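Side-chain contacts in PG_0823 protein (Porphyromonas gingivalis, PDB 2FSW), which probably binds DNA as a winged helix-turn-helix transcriptional regulator of the HxlR family: residues Q20-K25 with E90-I95; I30-N35 with P94-I99. All blocks are in the same frame, centred on the assembly; numbering follows the deposited sequence. Where two conformers were deposited one is given.

Both interactions bring helix 93-106, interaction 1 also the turn E90-L93, against two helices that follow each other in the chain, 14-22 and 27-34. Both are buried and purely apolar, and their centres lie about 7 Å apart. In interaction 1 one phenylalanine ring is met obliquely by two aliphatic side chains; in interaction 2 one isoleucine sends its two methyl ends to neighbouring residues of a helix, with the phenylalanine there partly exposed. V92 of interaction 1 packs on I31 of interaction 2, so the two contacts adjoin. Each also touches the second subunit, so the dimer interface runs alongside both.

Interaction 1. Residues Q20-K25 with E90-I95; sequences QIFAGK and EKVLPI
The ring of F22, on helix 14-22, reaches across to V92, within the type I turn E90-L93, and to I95 of helix 93-106. Every contact between the two segments is apolar and made by side chains; the nearest CA atoms, those of F22 and V92, are still 9.5 Å apart, and the F22 side chain bridges more than half of that gap.

The aromatic-aliphatic packing divides between two partners. V92 offers both of its methyls to the far end of the ring: F22 CZ lies 3.7 Å from V92 CG2, while F22 CE2 is 3.8 Å from V92 CG1. I95 meets the neighbouring corner with the end of its longer branch, CD1 standing 3.7 Å from F22 CE1. The methyls approach the ring obliquely, and both aliphatic side chains point against the direction from which F22 arrives. In F22, CG stands opposite the carbonyl carbon (chi1 -59°), which carries the ring out from the helix toward these methyls.

Within E90-I95 the backbone is held by its own bonds: L93 N to E90 O at 3.3 Å, closing the type I turn, and a weak one from I95 N to V92 O. Together they help to place V92 and I95 for their shared contact with the ring.

Around the contact, L28 of helix 27-34 touches both F22 and V92. F102 of the second subunit brings its ring against that of F22, with the planes inclined by about 60°, and also packs on V92.

With neither charge nor hydrogen bond between the segments, their contact rests on burial and shape, and the same apolar surface serves both the fold of one subunit and the association of two.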
ATOM      1  N   GLN B  20      -0.986   6.782   5.250  1.00 62.76           N
ATOM      2  CA  GLN B  20      -2.022   7.824   5.122  1.00 63.83           C
ATOM      3  C   GLN B  20      -2.234   8.208   3.654  1.00 63.85           C
ATOM      4  O   GLN B  20      -3.369   8.352   3.190  1.00 64.16           O
ATOM      5  CB  GLN B  20      -1.649   9.075   5.917  1.00 64.26           C
ATOM      6  CG  GLN B  20      -1.450   8.867   7.410  1.00 66.23           C
ATOM      7  CD  GLN B  20      -2.747   8.633   8.152  1.00 68.44           C
ATOM      8  OE1 GLN B  20      -2.874   7.672   8.916  1.00 69.47           O
ATOM      9  NE2 GLN B  20      -3.724   9.512   7.931  1.00 69.83           N
ATOM     10  N   ILE B  21      -1.130   8.368   2.928  1.00 63.86           N
ATOM     11  CA  ILE B  21      -1.161   8.693   1.501  1.00 63.61           C
ATOM     12  C   ILE B  21      -1.511   7.478   0.633  1.00 62.96           C
ATOM     13  O   ILE B  21      -2.395   7.561  -0.225  1.00 62.61           O
ATOM     14  CB  ILE B  21       0.202   9.259   1.040  1.00 63.57           C
ATOM     15  CG1 ILE B  21       0.601  10.472   1.889  1.00 64.68           C
ATOM     16  CG2 ILE B  21       0.166   9.594  -0.438  1.00 64.16           C
ATOM     17  CD1 ILE B  21       1.950  11.106   1.514  1.00 64.63           C
ATOM     18  N   PHE B  22      -0.833   6.354   0.890  1.00 62.41           N
ATOM     19  CA  PHE B  22      -0.776   5.215  -0.037  1.00 62.06           C
ATOM     20  C   PHE B  22      -1.837   4.149   0.182  1.00 62.08           C
ATOM     21  O   PHE B  22      -1.933   3.214  -0.619  1.00 61.73           O
ATOM     22  CB  PHE B  22       0.594   4.506   0.033  1.00 61.44           C
ATOM     23  CG  PHE B  22       1.771   5.377  -0.298  1.00 60.81           C
ATOM     24  CD1 PHE B  22       2.975   5.220   0.400  1.00 59.62           C
ATOM     25  CD2 PHE B  22       1.708   6.326  -1.322  1.00 60.35           C
ATOM     26  CE1 PHE B  22       4.081   6.017   0.109  1.00 57.29           C
ATOM     27  CE2 PHE B  22       2.823   7.143  -1.614  1.00 59.71           C
ATOM     28  CZ  PHE B  22       4.010   6.977  -0.891  1.00 58.52           C
ATOM     29  N   ALA B  23      -2.618   4.277   1.254  1.00 62.64           N
ATOM     30  CA  ALA B  23      -3.590   3.242   1.642  1.00 62.74           C
ATOM     31  C   ALA B  23      -4.707   2.993   0.628  1.00 62.76           C
ATOM     32  O   ALA B  23      -5.340   1.953   0.654  1.00 63.08           O
ATOM     33  CB  ALA B  23      -4.180   3.535   3.017  1.00 62.89           C
ATOM     34  N   GLY B  24      -4.955   3.927  -0.273  1.00 62.72           N
ATOM     35  CA  GLY B  24      -6.030   3.732  -1.240  1.00 63.12           C
ATOM     36  C   GLY B  24      -5.919   2.453  -2.045  1.00 63.09           C
ATOM     37  O   GLY B  24      -4.823   1.886  -2.170  1.00 63.82           O
ATOM     38  N   LYS B  25      -7.029   1.958  -2.588  0.50 62.61           N
ATOM     39  CA  LYS B  25      -6.926   0.837  -3.531  0.50 61.90           C
ATOM     40  C   LYS B  25      -6.434   1.299  -4.914  0.50 61.38           C
ATOM     41  O   LYS B  25      -6.034   0.480  -5.748  0.50 61.26           O
ATOM     42  CB  LYS B  25      -8.227   0.032  -3.628  0.50 62.03           C
ATOM     43  CG  LYS B  25      -9.381   0.708  -4.354  0.50 62.10           C
ATOM     44  CD  LYS B  25     -10.652  -0.148  -4.326  0.50 61.82           C
ATOM     45  CE  LYS B  25     -10.525  -1.419  -5.173  0.50 61.34           C
ATOM     46  NZ  LYS B  25     -11.636  -2.383  -4.886  0.50 60.68           N
ATOM     47  N   GLU B  90       7.970  10.926  -7.922  1.00 56.93           N
ATOM     48  CA  GLU B  90       8.965  10.029  -8.490  1.00 57.13           C
ATOM     49  C   GLU B  90       9.646   9.180  -7.397  1.00 56.27           C
ATOM     50  O   GLU B  90      10.105   8.077  -7.683  1.00 56.10           O
ATOM     51  CB  GLU B  90       9.982  10.790  -9.363  1.00 56.99           C
ATOM     52  CG  GLU B  90       9.471  11.196 -10.772  1.00 57.89           C
ATOM     53  CD  GLU B  90      10.459  12.093 -11.556  1.00 59.54           C
ATOM     54  OE1 GLU B  90      10.017  13.081 -12.190  1.00 64.55           O
ATOM     55  OE2 GLU B  90      11.682  11.828 -11.549  1.00 62.58           O
ATOM     56  N   LYS B  91       9.700   9.688  -6.158  1.00 55.59           N
ATOM     57  CA  LYS B  91      10.262   8.935  -5.018  1.00 55.25           C
ATOM     58  C   LYS B  91       9.400   7.751  -4.559  1.00 53.84           C
ATOM     59  O   LYS B  91       9.838   6.942  -3.713  1.00 53.04           O
ATOM     60  CB  LYS B  91      10.525   9.838  -3.802  1.00 55.43           C
ATOM     61  CG  LYS B  91      11.397  11.053  -4.071  1.00 59.11           C
ATOM     62  CD  LYS B  91      12.840  10.656  -4.163  1.00 63.73           C
ATOM     63  CE  LYS B  91      13.726  11.871  -4.176  1.00 67.53           C
ATOM     64  NZ  LYS B  91      13.765  12.475  -2.817  1.00 71.98           N
ATOM     65  N   VAL B  92       8.177   7.681  -5.074  1.00 52.60           N
ATOM     66  CA  VAL B  92       7.271   6.537  -4.818  1.00 52.50           C
ATOM     67  C   VAL B  92       7.564   5.339  -5.735  1.00 51.99           C
ATOM     68  O   VAL B  92       7.290   4.202  -5.375  1.00 52.46           O
ATOM     69  CB  VAL B  92       5.781   6.969  -4.963  1.00 52.37           C
ATOM     70  CG1 VAL B  92       4.829   5.836  -4.605  1.00 51.85           C
ATOM     71  CG2 VAL B  92       5.516   8.177  -4.108  1.00 51.86           C
ATOM     72  N   LEU B  93       8.146   5.587  -6.907  1.00 51.83           N
ATOM     73  CA  LEU B  93       8.448   4.500  -7.856  1.00 51.56           C
ATOM     74  C   LEU B  93       9.288   3.334  -7.311  1.00 51.27           C
ATOM     75  O   LEU B  93       9.021   2.198  -7.675  1.00 52.56           O
ATOM     76  CB  LEU B  93       9.020   5.046  -9.182  1.00 51.49           C
ATOM     77  CG  LEU B  93       8.029   5.929  -9.978  1.00 52.72           C
ATOM     78  CD1 LEU B  93       8.737   6.599 -11.173  1.00 53.12           C
ATOM     79  CD2 LEU B  93       6.757   5.192 -10.443  1.00 52.22           C
ATOM     80  N   PRO B  94      10.306   3.590  -6.452  1.00 50.78           N
ATOM     81  CA  PRO B  94      10.989   2.448  -5.810  1.00 50.07           C
ATOM     82  C   PRO B  94      10.094   1.527  -4.964  1.00 49.30           C
ATOM     83  O   PRO B  94      10.361   0.323  -4.879  1.00 49.67           O
ATOM     84  CB  PRO B  94      12.057   3.129  -4.929  1.00 49.78           C
ATOM     85  CG  PRO B  94      12.283   4.432  -5.569  1.00 50.55           C
ATOM     86  CD  PRO B  94      10.934   4.864  -6.057  1.00 50.68           C
ATOM     87  N   ILE B  95       9.059   2.076  -4.338  1.00 49.01           N
ATOM     88  CA  ILE B  95       8.092   1.262  -3.593  1.00 49.40           C
ATOM     89  C   ILE B  95       7.343   0.358  -4.572  1.00 49.81           C
ATOM     90  O   ILE B  95       7.143  -0.822  -4.312  1.00 50.34           O
ATOM     91  CB  ILE B  95       7.035   2.139  -2.816  1.00 50.47           C
ATOM     92  CG1 ILE B  95       7.723   3.048  -1.775  1.00 48.58           C
ATOM     93  CG2 ILE B  95       5.916   1.230  -2.163  1.00 49.22           C
ATOM     94  CD1 ILE B  95       6.924   4.294  -1.423  1.00 49.09           C
TER

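Interaction 2. Residues I30-N35 with P94-I99; sequences IIFQIN and PIIDEI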
ATOM      1  N   ILE B  30      -2.321   4.335  -9.773  1.00 54.98           N
ATOM      2  CA  ILE B  30      -2.300   5.570 -10.542  1.00 55.32           C
ATOM      3  C   ILE B  30      -0.859   6.050 -10.759  1.00 55.28           C
ATOM      4  O   ILE B  30      -0.465   6.349 -11.894  1.00 55.28           O
ATOM      5  CB  ILE B  30      -3.214   6.656  -9.893  1.00 55.25           C
ATOM      6  CG1 ILE B  30      -4.682   6.273 -10.129  1.00 55.81           C
ATOM      7  CG2 ILE B  30      -2.907   8.023 -10.475  1.00 55.52           C
ATOM      8  CD1 ILE B  30      -5.699   6.877  -9.168  1.00 56.39           C
ATOM      9  N   ILE B  31      -0.078   6.080  -9.674  1.00 55.00           N
ATOM     10  CA  ILE B  31       1.313   6.509  -9.727  1.00 54.31           C
ATOM     11  C   ILE B  31       2.096   5.559 -10.639  1.00 54.55           C
ATOM     12  O   ILE B  31       2.861   6.017 -11.488  1.00 53.91           O
ATOM     13  CB  ILE B  31       1.950   6.649  -8.293  1.00 54.39           C
ATOM     14  CG1 ILE B  31       1.241   7.774  -7.515  1.00 54.28           C
ATOM     15  CG2 ILE B  31       3.444   6.943  -8.378  1.00 52.37           C
ATOM     16  CD1 ILE B  31       1.624   7.887  -6.042  1.00 53.90           C
ATOM     17  N   PHE B  32       1.856   4.251 -10.490  1.00 54.30           N
ATOM     18  CA  PHE B  32       2.417   3.236 -11.396  1.00 54.11           C
ATOM     19  C   PHE B  32       2.135   3.550 -12.869  1.00 54.52           C
ATOM     20  O   PHE B  32       3.046   3.532 -13.703  1.00 54.68           O
ATOM     21  CB  PHE B  32       1.918   1.822 -11.025  1.00 53.14           C
ATOM     22  CG  PHE B  32       2.437   0.717 -11.934  1.00 52.26           C
ATOM     23  CD1 PHE B  32       3.816   0.510 -12.103  1.00 51.37           C
ATOM     24  CD2 PHE B  32       1.552  -0.136 -12.590  1.00 49.54           C
ATOM     25  CE1 PHE B  32       4.306  -0.512 -12.919  1.00 49.38           C
ATOM     26  CE2 PHE B  32       2.026  -1.167 -13.412  1.00 50.00           C
ATOM     27  CZ  PHE B  32       3.403  -1.353 -13.583  1.00 51.05           C
ATOM     28  N   GLN B  33       0.882   3.867 -13.182  1.00 55.27           N
ATOM     29  CA  GLN B  33       0.483   4.139 -14.564  1.00 55.55           C
ATOM     30  C   GLN B  33       1.051   5.446 -15.136  1.00 56.17           C
ATOM     31  O   GLN B  33       1.567   5.464 -16.259  1.00 55.59           O
ATOM     32  CB  GLN B  33      -1.044   4.025 -14.752  1.00 55.52           C
ATOM     33  CG  GLN B  33      -1.521   2.574 -14.848  1.00 54.92           C
ATOM     34  CD  GLN B  33      -0.857   1.806 -15.998  1.00 56.18           C
ATOM     35  OE1 GLN B  33      -0.436   2.393 -17.004  1.00 57.08           O
ATOM     36  NE2 GLN B  33      -0.756   0.496 -15.849  1.00 55.14           N
ATOM     37  N   ILE B  34       0.976   6.526 -14.363  1.00 56.77           N
ATOM     38  CA  ILE B  34       1.646   7.764 -14.768  1.00 57.90           C
ATOM     39  C   ILE B  34       3.141   7.502 -15.031  1.00 58.49           C
ATOM     40  O   ILE B  34       3.631   7.769 -16.135  1.00 58.59           O
ATOM     41  CB  ILE B  34       1.451   8.911 -13.751  1.00 57.65           C
ATOM     42  CG1 ILE B  34      -0.042   9.263 -13.609  1.00 58.10           C
ATOM     43  CG2 ILE B  34       2.235  10.144 -14.195  1.00 57.63           C
ATOM     44  CD1 ILE B  34      -0.362  10.096 -12.344  1.00 58.02           C
ATOM     45  N   ASN B  35       3.846   6.959 -14.034  1.00 59.07           N
ATOM     46  CA  ASN B  35       5.254   6.602 -14.171  1.00 60.36           C
ATOM     47  C   ASN B  35       6.087   7.837 -14.574  1.00 60.93           C
ATOM     48  O   ASN B  35       5.948   8.909 -13.982  1.00 60.02           O
ATOM     49  CB  ASN B  35       5.422   5.435 -15.168  1.00 60.58           C
ATOM     50  CG  ASN B  35       6.399   4.361 -14.677  1.00 62.86           C
ATOM     51  OD1 ASN B  35       5.990   3.335 -14.092  1.00 64.93           O
ATOM     52  ND2 ASN B  35       7.688   4.580 -14.922  1.00 61.29           N
ATOM     53  N   PRO B  94      10.306   3.590  -6.452  1.00 50.78           N
ATOM     54  CA  PRO B  94      10.989   2.448  -5.810  1.00 50.07           C
ATOM     55  C   PRO B  94      10.094   1.527  -4.964  1.00 49.30           C
ATOM     56  O   PRO B  94      10.361   0.323  -4.879  1.00 49.67           O
ATOM     57  CB  PRO B  94      12.057   3.129  -4.929  1.00 49.78           C
ATOM     58  CG  PRO B  94      12.283   4.432  -5.569  1.00 50.55           C
ATOM     59  CD  PRO B  94      10.934   4.864  -6.057  1.00 50.68           C
ATOM     60  N   ILE B  95       9.059   2.076  -4.338  1.00 49.01           N
ATOM     61  CA  ILE B  95       8.092   1.262  -3.593  1.00 49.40           C
ATOM     62  C   ILE B  95       7.343   0.358  -4.572  1.00 49.81           C
ATOM     63  O   ILE B  95       7.143  -0.822  -4.312  1.00 50.34           O
ATOM     64  CB  ILE B  95       7.035   2.139  -2.816  1.00 50.47           C
ATOM     65  CG1 ILE B  95       7.723   3.048  -1.775  1.00 48.58           C
ATOM     66  CG2 ILE B  95       5.916   1.230  -2.163  1.00 49.22           C
ATOM     67  CD1 ILE B  95       6.924   4.294  -1.423  1.00 49.09           C
ATOM     68  N   ILE B  96       6.945   0.948  -5.695  1.00 49.81           N
ATOM     69  CA  ILE B  96       6.163   0.294  -6.712  1.00 50.27           C
ATOM     70  C   ILE B  96       6.947  -0.801  -7.448  1.00 50.58           C
ATOM     71  O   ILE B  96       6.392  -1.866  -7.731  1.00 52.06           O
ATOM     72  CB  ILE B  96       5.554   1.347  -7.655  1.00 51.05           C
ATOM     73  CG1 ILE B  96       4.464   2.129  -6.882  1.00 49.39           C
ATOM     74  CG2 ILE B  96       4.973   0.686  -8.931  1.00 50.06           C
ATOM     75  CD1 ILE B  96       3.950   3.400  -7.644  1.00 50.10           C
ATOM     76  N   ASP B  97       8.219  -0.547  -7.748  1.00 50.04           N
ATOM     77  CA  ASP B  97       9.127  -1.582  -8.252  1.00 50.26           C
ATOM     78  C   ASP B  97       9.107  -2.822  -7.365  1.00 49.39           C
ATOM     79  O   ASP B  97       9.027  -3.960  -7.861  1.00 48.63           O
ATOM     80  CB  ASP B  97      10.575  -1.070  -8.282  1.00 50.80           C
ATOM     81  CG  ASP B  97      10.829  -0.074  -9.395  1.00 53.36           C
ATOM     82  OD1 ASP B  97      10.016   0.012 -10.331  1.00 52.85           O
ATOM     83  OD2 ASP B  97      11.885   0.596  -9.346  1.00 57.69           O
ATOM     84  N   GLU B  98       9.186  -2.602  -6.053  1.00 48.55           N
ATOM     85  CA  GLU B  98       9.148  -3.711  -5.127  1.00 48.39           C
ATOM     86  C   GLU B  98       7.780  -4.435  -5.100  1.00 48.51           C
ATOM     87  O   GLU B  98       7.738  -5.655  -4.912  1.00 48.39           O
ATOM     88  CB  GLU B  98       9.584  -3.286  -3.709  1.00 48.06           C
ATOM     89  CG  GLU B  98      11.067  -2.972  -3.519  1.00 49.09           C
ATOM     90  CD  GLU B  98      12.041  -4.085  -3.968  1.00 54.66           C
ATOM     91  OE1 GLU B  98      11.817  -5.305  -3.760  1.00 51.96           O
ATOM     92  OE2 GLU B  98      13.088  -3.718  -4.531  1.00 59.26           O
ATOM     93  N   ILE B  99       6.686  -3.680  -5.238  1.00 49.17           N
ATOM     94  CA  ILE B  99       5.348  -4.262  -5.308  1.00 50.01           C
ATOM     95  C   ILE B  99       5.169  -5.099  -6.572  1.00 49.98           C
ATOM     96  O   ILE B  99       4.606  -6.214  -6.519  1.00 50.33           O
ATOM     97  CB  ILE B  99       4.232  -3.171  -5.165  1.00 50.74           C
ATOM     98  CG1 ILE B  99       4.293  -2.529  -3.768  1.00 49.47           C
ATOM     99  CG2 ILE B  99       2.843  -3.767  -5.394  1.00 50.10           C
ATOM    100  CD1 ILE B  99       3.452  -1.224  -3.611  1.00 49.30           C
TER
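I96 sets its two methyl ends against I31 and F32, joining helix 93-106 to helix 27-34 in a winged helix-turn-helix domain of the HxlR family. The backbones come close here, with the CA atoms of F32 and I96 separated by 6.7 Å.

The side chains of I31 and I96 cross at about a right angle. I96 CD1 reaches in over the branch point of I31, 3.7 Å from I31 CG2 and 3.9 Å from I31 CB, and it also lies 3.6 Å from the backbone F32 N. The long branch of I96 therefore packs against the helix itself as well as a side chain.

F32 meets I96 at a slant. Its CG is anti to the backbone N (chi1 179°), an orientation that lays the near side of the ring beside the shorter branch of I96, whose methyl approaches obliquely.

Beyond the pair, I31 continues into the interior, touching L63 of helix 53-65 and L85 of strand 80-85. F32, which is partly exposed, packs on S9 of the second subunit, while I99 one turn after I96 bonds through its carbonyl oxygen to S18 OG of that subunit.

The shorter branch makes the nearest approach of all between the segments: I96 CG2 stands 3.4 Å from F32 CD1 and 3.9 Å from F32 CB.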